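Local coordinates for methanol--corrinoid protein co-methyltransferase (Methanosarcina barkeri, PDB 2I2X) that catalyses transfer of the methyl group of methanol to the cob(I)amide carried by its partner protein MtaC, in the methanol pathway of methanogenesis, at residues R247-Y258 / Y271-M282; R361-M369 / I403-L414. All blocks are in the same frame, centred on the assembly; numbering follows the deposited sequence.

Contact 1 lies near the middle of the chain, its centre about 9 Å from that of the chain; contact 2 is about 23 Å out, where other chains of the heterotetramer come within reach. Both are largely buried, but they join different elements: helices 240-259 and 273-280 in the first, the short helix 365-368 and the end of helix 389-409 in the second. A buried salt bridge and a serine-carboxylate bond mark contact 1, close to the zinc site, whereas contact 2 is mainly apolar, with a polar margin shared with water and another chain. Met369 connects them, its CE packing on Arg247 CG at 3.7 Å.

Contact 1: R247-Y258 / Y271-M282; sequences RAISAPRSLVAY and YENIIVKAITGM
Arg247 and Ser254 each take one oxygen of the Glu272 carboxylate. Arg247 NH1 reaches OE2 of Glu272 at 3.2 Å on the syn side but tilted from the carboxylate plane, a salt bridge bent to 140° at the hydrogen, with the guanidinium and carboxylate planes 23° apart. Ser254 OG donates to the anti lone pair of Glu272 OE1 (2.7 Å), which also accepts from Asp219 N. Glu272 CG stands between its backbone N and carbonyl carbon (chi1 69°), and the bend beyond brings the acid alongside Ser250. Tyr271 CB sits over the centre of one guanidinium face, 3.6 Å from Arg247 CZ; Arg247 NH2 turns to Asn224, and Tyr271 OH binds Asp297. Farther along, Ala251 CB meets CG2 and CD1 of Ile275. Tyr258 crosses Val276 at about a right angle, CE2 to CG1 3.6 Å, while Met282 runs past Tyr258 in the opposite direction, its SD making an oblique Met-aromatic contact with that ring. Helices 240-259 and 273-280, whose short segments approach to 8.7 Å between axes, pack here in the TIM-barrel subunit beside the zinc site: Cys269 lies just ahead of Tyr271, and the Cys220 side chain about 7 Å from that of Glu272.

Contact 2: R361-M369 / I403-L414; sequences RYRDPQAYM and IIEEGAAGKLEL
Tyr368 reaches from helix 365-368 across to helix 389-409 and the loop after it. With CG anti to the backbone N (chi1 -167°), the ring is set toward helix 389-409. At its root Leu412 CD2 lies 4.1 Å from Tyr368 CB and obliquely beside CG. On one edge, in the ring plane, Ile403 CG2 meets Tyr368 CD2 and comes 3.6 Å from Tyr368 CE2; Ile404 CD1 is a little farther from CD2, and Ile403 O approaches CE2 obliquely. Farther out, and on the same side of the ring plane as Leu412 CD2, Gly407 CA approaches obliquely, nearing CE1, then CZ, and coming within 3.4 Å of Tyr368 OH. Gly407 has no CB to stand between its CA and the ring, so Tyr368 lies against the helix backbone. Were Tyr368 an alanine, the space between Leu412 CD2, Ile403 CG2 and Gly407 CA would probably lose its filling, and Leu412 would be left without the ring it packs against.

Pro365 extends the apolar patch: its CB meets Ile404 CD1 at 3.9 Å and its CD meets Leu414 CD2 at 4.0 Å. At Lys411 the character changes: Tyr362 CE1 packs on Lys411 CB (3.7 Å), and Lys411 NZ makes a weak hydrogen bond to Tyr362 OH; both polar ends have stronger partners in Asp3 of another chain. One water joins Tyr362 O to Glu413 N. At the N-cap, Asp364 OD1 accepts from Gln366 N and, from the opposite face of its carboxylate, from Gln366 NE2, while its OD2 is hydrogen-bonded to His240 and salt-bridged to Arg15 of another chain.

Helix 365-368 thus lies between helix 240-259, touched by Gln366 and Met369, and helix 389-409; Ile403 also packs on helix 372-383, and Ile404 and Leu414 on helix 416-430.

Contact 1: R247-Y258 / Y271-M282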
loop_
_atom_site.group_PDB
_atom_site.type_symbol
_atom_site.label_atom_id
_atom_site.label_comp_id
_atom_site.label_asym_id
_atom_site.label_seq_id
_atom_site.Cartn_x
_atom_site.Cartn_y
_atom_site.Cartn_z
ATOM N N ARG A 247 2.532 14.181 23.257
ATOM C CA ARG A 247 2.785 14.895 22.003
ATOM C C ARG A 247 3.095 16.371 22.172
ATOM O O ARG A 247 4.010 16.902 21.526
ATOM C CB ARG A 247 1.619 14.755 21.030
ATOM C CG ARG A 247 1.903 15.390 19.684
ATOM C CD ARG A 247 2.905 14.585 18.874
ATOM N NE ARG A 247 2.376 13.255 18.535
ATOM C CZ ARG A 247 3.099 12.257 18.030
ATOM N NH1 ARG A 247 4.395 12.439 17.773
ATOM N NH2 ARG A 247 2.521 11.077 17.784
ATOM N N ALA A 248 2.319 17.032 23.012
ATOM C CA ALA A 248 2.514 18.439 23.280
ATOM C C ALA A 248 3.918 18.726 23.833
ATOM O O ALA A 248 4.582 19.651 23.389
ATOM C CB ALA A 248 1.432 18.935 24.232
ATOM N N ILE A 249 4.375 17.906 24.776
ATOM C CA ILE A 249 5.725 18.030 25.378
ATOM C C ILE A 249 6.847 17.768 24.368
ATOM O O ILE A 249 7.977 18.291 24.526
ATOM C CB ILE A 249 5.862 17.054 26.602
ATOM C CG1 ILE A 249 4.650 17.246 27.536
ATOM C CG2 ILE A 249 7.209 17.214 27.305
ATOM C CD1 ILE A 249 4.711 16.552 28.928
ATOM N N SER A 250 6.546 16.965 23.333
ATOM C CA SER A 250 7.580 16.562 22.370
ATOM C C SER A 250 7.918 17.746 21.513
ATOM O O SER A 250 9.042 17.865 21.020
ATOM C CB SER A 250 7.125 15.401 21.489
ATOM O OG SER A 250 6.099 15.807 20.582
ATOM N N ALA A 251 6.940 18.635 21.346
ATOM C CA ALA A 251 7.130 19.825 20.508
ATOM C C ALA A 251 8.376 20.667 20.898
ATOM O O ALA A 251 9.244 20.883 20.053
ATOM C CB ALA A 251 5.860 20.676 20.469
ATOM N N PRO A 252 8.469 21.148 22.162
ATOM C CA PRO A 252 9.727 21.875 22.529
ATOM C C PRO A 252 10.978 20.999 22.604
ATOM O O PRO A 252 12.083 21.492 22.384
ATOM C CB PRO A 252 9.416 22.512 23.890
ATOM C CG PRO A 252 8.258 21.720 24.431
ATOM C CD PRO A 252 7.484 21.129 23.261
ATOM N N ARG A 253 10.828 19.712 22.899
ATOM C CA ARG A 253 11.971 18.817 22.758
ATOM C C ARG A 253 12.504 18.824 21.309
ATOM O O ARG A 253 13.700 19.054 21.088
ATOM C CB ARG A 253 11.637 17.395 23.212
ATOM C CG ARG A 253 12.745 16.328 22.880
ATOM C CD ARG A 253 12.555 15.734 21.458
ATOM N NE ARG A 253 13.375 14.552 21.199
ATOM C CZ ARG A 253 13.651 14.074 19.983
ATOM N NH1 ARG A 253 13.201 14.700 18.909
ATOM N NH2 ARG A 253 14.414 12.981 19.847
ATOM N N SER A 254 11.616 18.608 20.329
ATOM C CA SER A 254 12.055 18.504 18.939
ATOM C C SER A 254 12.483 19.864 18.400
ATOM O O SER A 254 13.360 19.947 17.548
ATOM C CB SER A 254 10.982 17.857 18.061
ATOM O OG SER A 254 10.781 16.490 18.442
ATOM N N LEU A 255 11.892 20.927 18.935
ATOM C CA LEU A 255 12.289 22.278 18.578
ATOM C C LEU A 255 13.797 22.548 18.738
ATOM O O LEU A 255 14.356 23.374 18.022
ATOM C CB LEU A 255 11.471 23.283 19.385
ATOM C CG LEU A 255 11.820 24.766 19.219
ATOM C CD1 LEU A 255 11.481 25.267 17.836
ATOM C CD2 LEU A 255 11.128 25.634 20.263
ATOM N N VAL A 256 14.449 21.840 19.666
ATOM C CA VAL A 256 15.866 22.051 19.980
ATOM C C VAL A 256 16.801 21.873 18.772
ATOM O O VAL A 256 17.747 22.656 18.590
ATOM C CB VAL A 256 16.357 21.165 21.205
ATOM C CG1 VAL A 256 17.841 21.271 21.394
ATOM C CG2 VAL A 256 15.647 21.550 22.495
ATOM N N ALA A 257 16.539 20.853 17.954
ATOM C CA ALA A 257 17.298 20.629 16.728
ATOM C C ALA A 257 17.485 21.930 15.920
ATOM O O ALA A 257 18.589 22.236 15.438
ATOM C CB ALA A 257 16.612 19.567 15.894
ATOM N N TYR A 258 16.405 22.697 15.808
ATOM C CA TYR A 258 16.384 23.912 14.985
ATOM C C TYR A 258 17.107 25.048 15.716
ATOM O O TYR A 258 17.932 25.767 15.130
ATOM C CB TYR A 258 14.925 24.236 14.559
ATOM C CG TYR A 258 14.328 22.978 13.943
ATOM C CD1 TYR A 258 14.670 22.574 12.632
ATOM C CD2 TYR A 258 13.558 22.115 14.714
ATOM C CE1 TYR A 258 14.204 21.368 12.108
ATOM C CE2 TYR A 258 13.103 20.929 14.207
ATOM C CZ TYR A 258 13.417 20.556 12.907
ATOM O OH TYR A 258 12.923 19.351 12.440
ATOM N N TYR A 271 5.109 13.985 14.229
ATOM C CA TYR A 271 3.803 14.585 14.143
ATOM C C TYR A 271 3.734 15.944 14.822
ATOM O O TYR A 271 2.906 16.778 14.445
ATOM C CB TYR A 271 2.792 13.663 14.763
ATOM C CG TYR A 271 2.434 12.439 13.934
ATOM C CD1 TYR A 271 3.224 11.303 13.972
ATOM C CD2 TYR A 271 1.262 12.405 13.168
ATOM C CE1 TYR A 271 2.878 10.168 13.273
ATOM C CE2 TYR A 271 0.915 11.277 12.447
ATOM C CZ TYR A 271 1.729 10.148 12.509
ATOM O OH TYR A 271 1.400 8.981 11.822
ATOM N N GLU A 272 4.573 16.158 15.844
ATOM C CA GLU A 272 4.645 17.434 16.515
ATOM C C GLU A 272 5.247 18.531 15.619
ATOM O O GLU A 272 5.270 19.709 16.008
ATOM C CB GLU A 272 5.449 17.311 17.821
ATOM C CG GLU A 272 6.991 17.051 17.680
ATOM C CD GLU A 272 7.344 15.595 17.388
ATOM O OE1 GLU A 272 8.557 15.257 17.511
ATOM O OE2 GLU A 272 6.428 14.797 17.022
ATOM N N ASN A 273 5.748 18.146 14.430
ATOM C CA ASN A 273 6.328 19.113 13.480
ATOM C C ASN A 273 5.384 20.261 13.140
ATOM O O ASN A 273 5.836 21.369 12.776
ATOM C CB ASN A 273 6.806 18.445 12.191
ATOM C CG ASN A 273 8.050 17.596 12.388
ATOM O OD1 ASN A 273 8.727 17.672 13.424
ATOM N ND2 ASN A 273 8.339 16.741 11.401
ATOM N N ILE A 274 4.079 20.022 13.259
ATOM C CA ILE A 274 3.150 21.117 12.976
ATOM C C ILE A 274 3.375 22.278 13.995
ATOM O O ILE A 274 3.443 23.470 13.626
ATOM C CB ILE A 274 1.671 20.645 12.884
ATOM C CG1 ILE A 274 0.724 21.820 12.629
ATOM C CG2 ILE A 274 1.242 19.882 14.167
ATOM C CD1 ILE A 274 0.883 22.507 11.324
ATOM N N ILE A 275 3.495 21.925 15.272
ATOM C CA ILE A 275 3.849 22.927 16.272
ATOM C C ILE A 275 5.199 23.560 15.927
ATOM O O ILE A 275 5.326 24.756 15.982
ATOM C CB ILE A 275 3.856 22.327 17.676
ATOM C CG1 ILE A 275 2.468 21.803 18.023
ATOM C CG2 ILE A 275 4.251 23.368 18.690
ATOM C CD1 ILE A 275 2.467 20.734 19.071
ATOM N N VAL A 276 6.178 22.758 15.529
ATOM C CA VAL A 276 7.535 23.239 15.269
ATOM C C VAL A 276 7.602 24.222 14.105
ATOM O O VAL A 276 8.339 25.227 14.161
ATOM C CB VAL A 276 8.523 22.041 15.063
ATOM C CG1 VAL A 276 9.891 22.520 14.626
ATOM C CG2 VAL A 276 8.655 21.215 16.350
ATOM N N LYS A 277 6.803 23.937 13.068
ATOM C CA LYS A 277 6.678 24.789 11.897
ATOM C C LYS A 277 6.115 26.127 12.287
ATOM O O LYS A 277 6.647 27.153 11.860
ATOM C CB LYS A 277 5.797 24.153 10.816
ATOM C CG LYS A 277 5.729 25.004 9.548
ATOM C CD LYS A 277 5.179 24.254 8.370
ATOM C CE LYS A 277 5.192 25.087 7.071
ATOM N NZ LYS A 277 4.679 24.248 5.959
ATOM N N ALA A 278 5.036 26.127 13.068
ATOM C CA ALA A 278 4.454 27.381 13.577
ATOM C C ALA A 278 5.477 28.264 14.317
ATOM O O ALA A 278 5.476 29.482 14.160
ATOM C CB ALA A 278 3.248 27.102 14.480
ATOM N N ILE A 279 6.358 27.661 15.114
ATOM C CA ILE A 279 7.372 28.424 15.781
ATOM C C ILE A 279 8.470 28.871 14.812
ATOM O O ILE A 279 8.794 30.059 14.740
ATOM C CB ILE A 279 7.986 27.622 16.964
ATOM C CG1 ILE A 279 6.933 27.364 18.044
ATOM C CG2 ILE A 279 9.155 28.350 17.563
ATOM C CD1 ILE A 279 7.361 26.333 19.048
ATOM N N THR A 280 9.034 27.920 14.069
ATOM C CA THR A 280 10.269 28.163 13.315
ATOM C C THR A 280 10.095 28.727 11.903
ATOM O O THR A 280 11.035 29.346 11.364
ATOM C CB THR A 280 11.097 26.870 13.152
ATOM O OG1 THR A 280 10.343 25.924 12.394
ATOM C CG2 THR A 280 11.453 26.245 14.501
ATOM N N GLY A 281 8.943 28.479 11.279
ATOM C CA GLY A 281 8.752 28.872 9.877
ATOM C C GLY A 281 9.574 28.014 8.940
ATOM O O GLY A 281 9.792 28.375 7.778
ATOM N N MET A 282 10.029 26.870 9.454
ATOM C CA MET A 282 10.845 25.927 8.704
ATOM C C MET A 282 9.980 24.793 8.149
ATOM O O MET A 282 8.910 24.484 8.734
ATOM C CB MET A 282 11.939 25.352 9.591
ATOM C CG MET A 282 13.093 26.310 9.760
ATOM S SD MET A 282 14.170 25.841 11.116
ATOM C CE MET A 282 15.390 27.133 11.049
HETATM O O HOH W 1 11.215 17.478 13.817
#

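Contact 2: R361-M369 / I403-L414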
loop_
_atom_site.group_PDB
_atom_site.type_symbol
_atom_site.label_atom_id
_atom_site.label_comp_id
_atom_site.label_asym_id
_atom_site.label_seq_id
_atom_site.Cartn_x
_atom_site.Cartn_y
_atom_site.Cartn_z
ATOM N N ARG A 361 -10.238 16.654 12.868
ATOM C CA ARG A 361 -10.299 17.437 14.096
ATOM C C ARG A 361 -11.056 16.725 15.237
ATOM O O ARG A 361 -10.657 16.864 16.416
ATOM C CB ARG A 361 -10.853 18.888 13.876
ATOM C CG ARG A 361 -11.269 19.596 15.216
ATOM C CD ARG A 361 -11.827 21.044 15.101
ATOM N NE ARG A 361 -10.704 21.833 14.704
ATOM C CZ ARG A 361 -10.165 22.861 15.336
ATOM N NH1 ARG A 361 -10.682 23.366 16.446
ATOM N NH2 ARG A 361 -9.091 23.401 14.774
ATOM N N TYR A 362 -12.125 15.982 14.905
ATOM C CA TYR A 362 -12.979 15.398 15.960
ATOM C C TYR A 362 -12.777 13.894 16.165
ATOM O O TYR A 362 -13.418 13.267 17.038
ATOM C CB TYR A 362 -14.471 15.757 15.762
ATOM C CG TYR A 362 -14.723 17.261 15.839
ATOM C CD1 TYR A 362 -14.635 17.952 17.062
ATOM C CD2 TYR A 362 -15.003 18.003 14.683
ATOM C CE1 TYR A 362 -14.840 19.341 17.126
ATOM C CE2 TYR A 362 -15.201 19.382 14.734
ATOM C CZ TYR A 362 -15.136 20.045 15.956
ATOM O OH TYR A 362 -15.334 21.409 15.990
ATOM N N ARG A 363 -11.867 13.329 15.379
ATOM C CA ARG A 363 -11.603 11.924 15.460
ATOM C C ARG A 363 -11.052 11.481 16.816
ATOM O O ARG A 363 -11.378 10.379 17.251
ATOM C CB ARG A 363 -10.656 11.490 14.347
ATOM C CG ARG A 363 -10.866 10.038 13.834
ATOM C CD ARG A 363 -9.988 9.807 12.593
ATOM N NE ARG A 363 -10.618 10.484 11.473
ATOM C CZ ARG A 363 -11.640 9.989 10.769
ATOM N NH1 ARG A 363 -12.177 8.795 11.057
ATOM N NH2 ARG A 363 -12.157 10.717 9.811
ATOM N N ASP A 364 -10.233 12.319 17.475
ATOM C CA ASP A 364 -9.470 11.915 18.668
ATOM C C ASP A 364 -8.792 13.143 19.277
ATOM O O ASP A 364 -8.468 14.082 18.551
ATOM C CB ASP A 364 -8.381 10.933 18.267
ATOM C CG ASP A 364 -7.864 10.104 19.428
ATOM O OD1 ASP A 364 -6.794 10.467 19.961
ATOM O OD2 ASP A 364 -8.518 9.096 19.818
ATOM N N PRO A 365 -8.564 13.150 20.611
ATOM C CA PRO A 365 -7.836 14.304 21.139
ATOM C C PRO A 365 -6.436 14.453 20.556
ATOM O O PRO A 365 -5.926 15.576 20.467
ATOM C CB PRO A 365 -7.799 14.038 22.660
ATOM C CG PRO A 365 -8.066 12.612 22.814
ATOM C CD PRO A 365 -8.969 12.224 21.698
ATOM N N GLN A 366 -5.825 13.347 20.151
ATOM C CA GLN A 366 -4.496 13.404 19.508
ATOM C C GLN A 366 -4.535 14.214 18.211
ATOM O O GLN A 366 -3.544 14.829 17.819
ATOM C CB GLN A 366 -3.958 12.006 19.224
ATOM C CG GLN A 366 -3.685 11.213 20.483
ATOM C CD GLN A 366 -3.162 9.820 20.194
ATOM O OE1 GLN A 366 -1.957 9.626 19.995
ATOM N NE2 GLN A 366 -4.054 8.835 20.214
ATOM N N ALA A 367 -5.692 14.234 17.559
ATOM C CA ALA A 367 -5.815 14.931 16.304
ATOM C C ALA A 367 -6.233 16.376 16.580
ATOM O O ALA A 367 -5.637 17.334 16.025
ATOM C CB ALA A 367 -6.801 14.222 15.423
ATOM N N TYR A 368 -7.234 16.528 17.453
ATOM C CA TYR A 368 -7.717 17.836 17.851
ATOM C C TYR A 368 -6.601 18.853 18.157
ATOM O O TYR A 368 -6.626 19.981 17.654
ATOM C CB TYR A 368 -8.653 17.712 19.067
ATOM C CG TYR A 368 -9.420 18.984 19.323
ATOM C CD1 TYR A 368 -10.643 19.216 18.679
ATOM C CD2 TYR A 368 -8.914 19.975 20.171
ATOM C CE1 TYR A 368 -11.342 20.389 18.853
ATOM C CE2 TYR A 368 -9.635 21.175 20.371
ATOM C CZ TYR A 368 -10.841 21.364 19.698
ATOM O OH TYR A 368 -11.562 22.506 19.871
ATOM N N MET A 369 -5.640 18.459 18.992
ATOM C CA MET A 369 -4.529 19.327 19.376
ATOM C C MET A 369 -3.622 19.636 18.192
ATOM O O MET A 369 -3.038 20.709 18.108
ATOM C CB MET A 369 -3.719 18.671 20.500
ATOM C CG MET A 369 -2.614 19.559 21.126
ATOM S SD MET A 369 -0.999 19.460 20.278
ATOM C CE MET A 369 -0.320 18.000 21.031
ATOM N N ILE A 403 -6.674 23.090 25.750
ATOM C CA ILE A 403 -7.182 22.925 24.411
ATOM C C ILE A 403 -8.164 21.769 24.310
ATOM O O ILE A 403 -9.272 21.970 23.809
ATOM C CB ILE A 403 -6.052 22.813 23.369
ATOM C CG1 ILE A 403 -5.408 24.193 23.207
ATOM C CG2 ILE A 403 -6.626 22.291 22.022
ATOM C CD1 ILE A 403 -4.053 24.172 22.619
ATOM N N ILE A 404 -7.781 20.591 24.816
ATOM C CA ILE A 404 -8.666 19.408 24.780
ATOM C C ILE A 404 -9.950 19.681 25.580
ATOM O O ILE A 404 -11.038 19.300 25.164
ATOM C CB ILE A 404 -7.969 18.112 25.316
ATOM C CG1 ILE A 404 -6.681 17.773 24.558
ATOM C CG2 ILE A 404 -8.947 16.917 25.355
ATOM C CD1 ILE A 404 -6.820 17.754 23.027
ATOM N N GLU A 405 -9.822 20.362 26.711
ATOM C CA GLU A 405 -10.972 20.708 27.540
ATOM C C GLU A 405 -11.956 21.592 26.803
ATOM O O GLU A 405 -13.173 21.370 26.895
ATOM C CB GLU A 405 -10.538 21.399 28.854
ATOM C CG GLU A 405 -10.340 20.452 29.996
ATOM C CD GLU A 405 -9.554 21.026 31.203
ATOM O OE1 GLU A 405 -9.060 20.198 31.998
ATOM O OE2 GLU A 405 -9.414 22.252 31.390
ATOM N N GLU A 406 -11.446 22.600 26.093
ATOM C CA GLU A 406 -12.332 23.486 25.343
ATOM C C GLU A 406 -12.995 22.662 24.249
ATOM O O GLU A 406 -14.206 22.769 24.031
ATOM C CB GLU A 406 -11.593 24.692 24.756
ATOM C CG GLU A 406 -11.125 25.680 25.812
ATOM C CD GLU A 406 -10.100 26.687 25.275
ATOM O OE1 GLU A 406 -10.127 26.996 24.039
ATOM O OE2 GLU A 406 -9.276 27.168 26.095
ATOM N N GLY A 407 -12.201 21.808 23.604
ATOM C CA GLY A 407 -12.703 20.871 22.608
ATOM C C GLY A 407 -13.817 20.060 23.212
ATOM O O GLY A 407 -14.904 20.004 22.659
ATOM N N ALA A 408 -13.556 19.454 24.368
ATOM C CA ALA A 408 -14.558 18.564 24.992
ATOM C C ALA A 408 -15.863 19.276 25.365
ATOM O O ALA A 408 -16.916 18.658 25.382
ATOM C CB ALA A 408 -13.995 17.825 26.164
ATOM N N ALA A 409 -15.791 20.573 25.635
ATOM C CA ALA A 409 -16.979 21.348 25.948
ATOM C C ALA A 409 -17.723 21.710 24.658
ATOM O O ALA A 409 -18.896 22.056 24.688
ATOM C CB ALA A 409 -16.591 22.624 26.729
ATOM N N GLY A 410 -17.025 21.648 23.530
ATOM C CA GLY A 410 -17.645 21.811 22.217
ATOM C C GLY A 410 -18.043 20.455 21.702
ATOM O O GLY A 410 -18.740 19.706 22.390
ATOM N N LYS A 411 -17.549 20.101 20.516
ATOM C CA LYS A 411 -18.045 18.915 19.803
ATOM C C LYS A 411 -17.151 17.670 19.895
ATOM O O LYS A 411 -17.561 16.562 19.456
ATOM C CB LYS A 411 -18.320 19.270 18.348
ATOM C CG LYS A 411 -19.546 20.131 18.160
ATOM C CD LYS A 411 -20.037 20.101 16.724
ATOM C CE LYS A 411 -19.174 20.907 15.773
ATOM N NZ LYS A 411 -18.663 22.212 16.322
ATOM N N LEU A 412 -15.946 17.843 20.450
ATOM C CA LEU A 412 -15.040 16.716 20.712
ATOM C C LEU A 412 -15.690 15.807 21.756
ATOM O O LEU A 412 -15.961 16.233 22.877
ATOM C CB LEU A 412 -13.664 17.205 21.215
ATOM C CG LEU A 412 -12.572 16.146 21.465
ATOM C CD1 LEU A 412 -12.240 15.322 20.196
ATOM C CD2 LEU A 412 -11.301 16.730 22.074
ATOM N N GLU A 413 -15.938 14.562 21.370
ATOM C CA GLU A 413 -16.682 13.621 22.173
ATOM C C GLU A 413 -15.700 12.655 22.859
ATOM O O GLU A 413 -15.219 11.683 22.253
ATOM C CB GLU A 413 -17.649 12.890 21.243
ATOM C CG GLU A 413 -18.766 12.104 21.889
ATOM C CD GLU A 413 -19.458 11.158 20.908
ATOM O OE1 GLU A 413 -18.864 10.752 19.875
ATOM O OE2 GLU A 413 -20.621 10.800 21.163
ATOM N N LEU A 414 -15.389 12.934 24.128
ATOM C CA LEU A 414 -14.461 12.104 24.888
ATOM C C LEU A 414 -15.248 11.122 25.717
ATOM O O LEU A 414 -16.324 11.467 26.200
ATOM C CB LEU A 414 -13.627 12.967 25.828
ATOM C CG LEU A 414 -12.752 14.087 25.279
ATOM C CD1 LEU A 414 -11.869 14.574 26.416
ATOM C CD2 LEU A 414 -11.907 13.577 24.074
HETATM O O HOH W 2 -16.334 22.227 19.066
HETATM O O HOH W 3 -15.603 14.042 18.541
#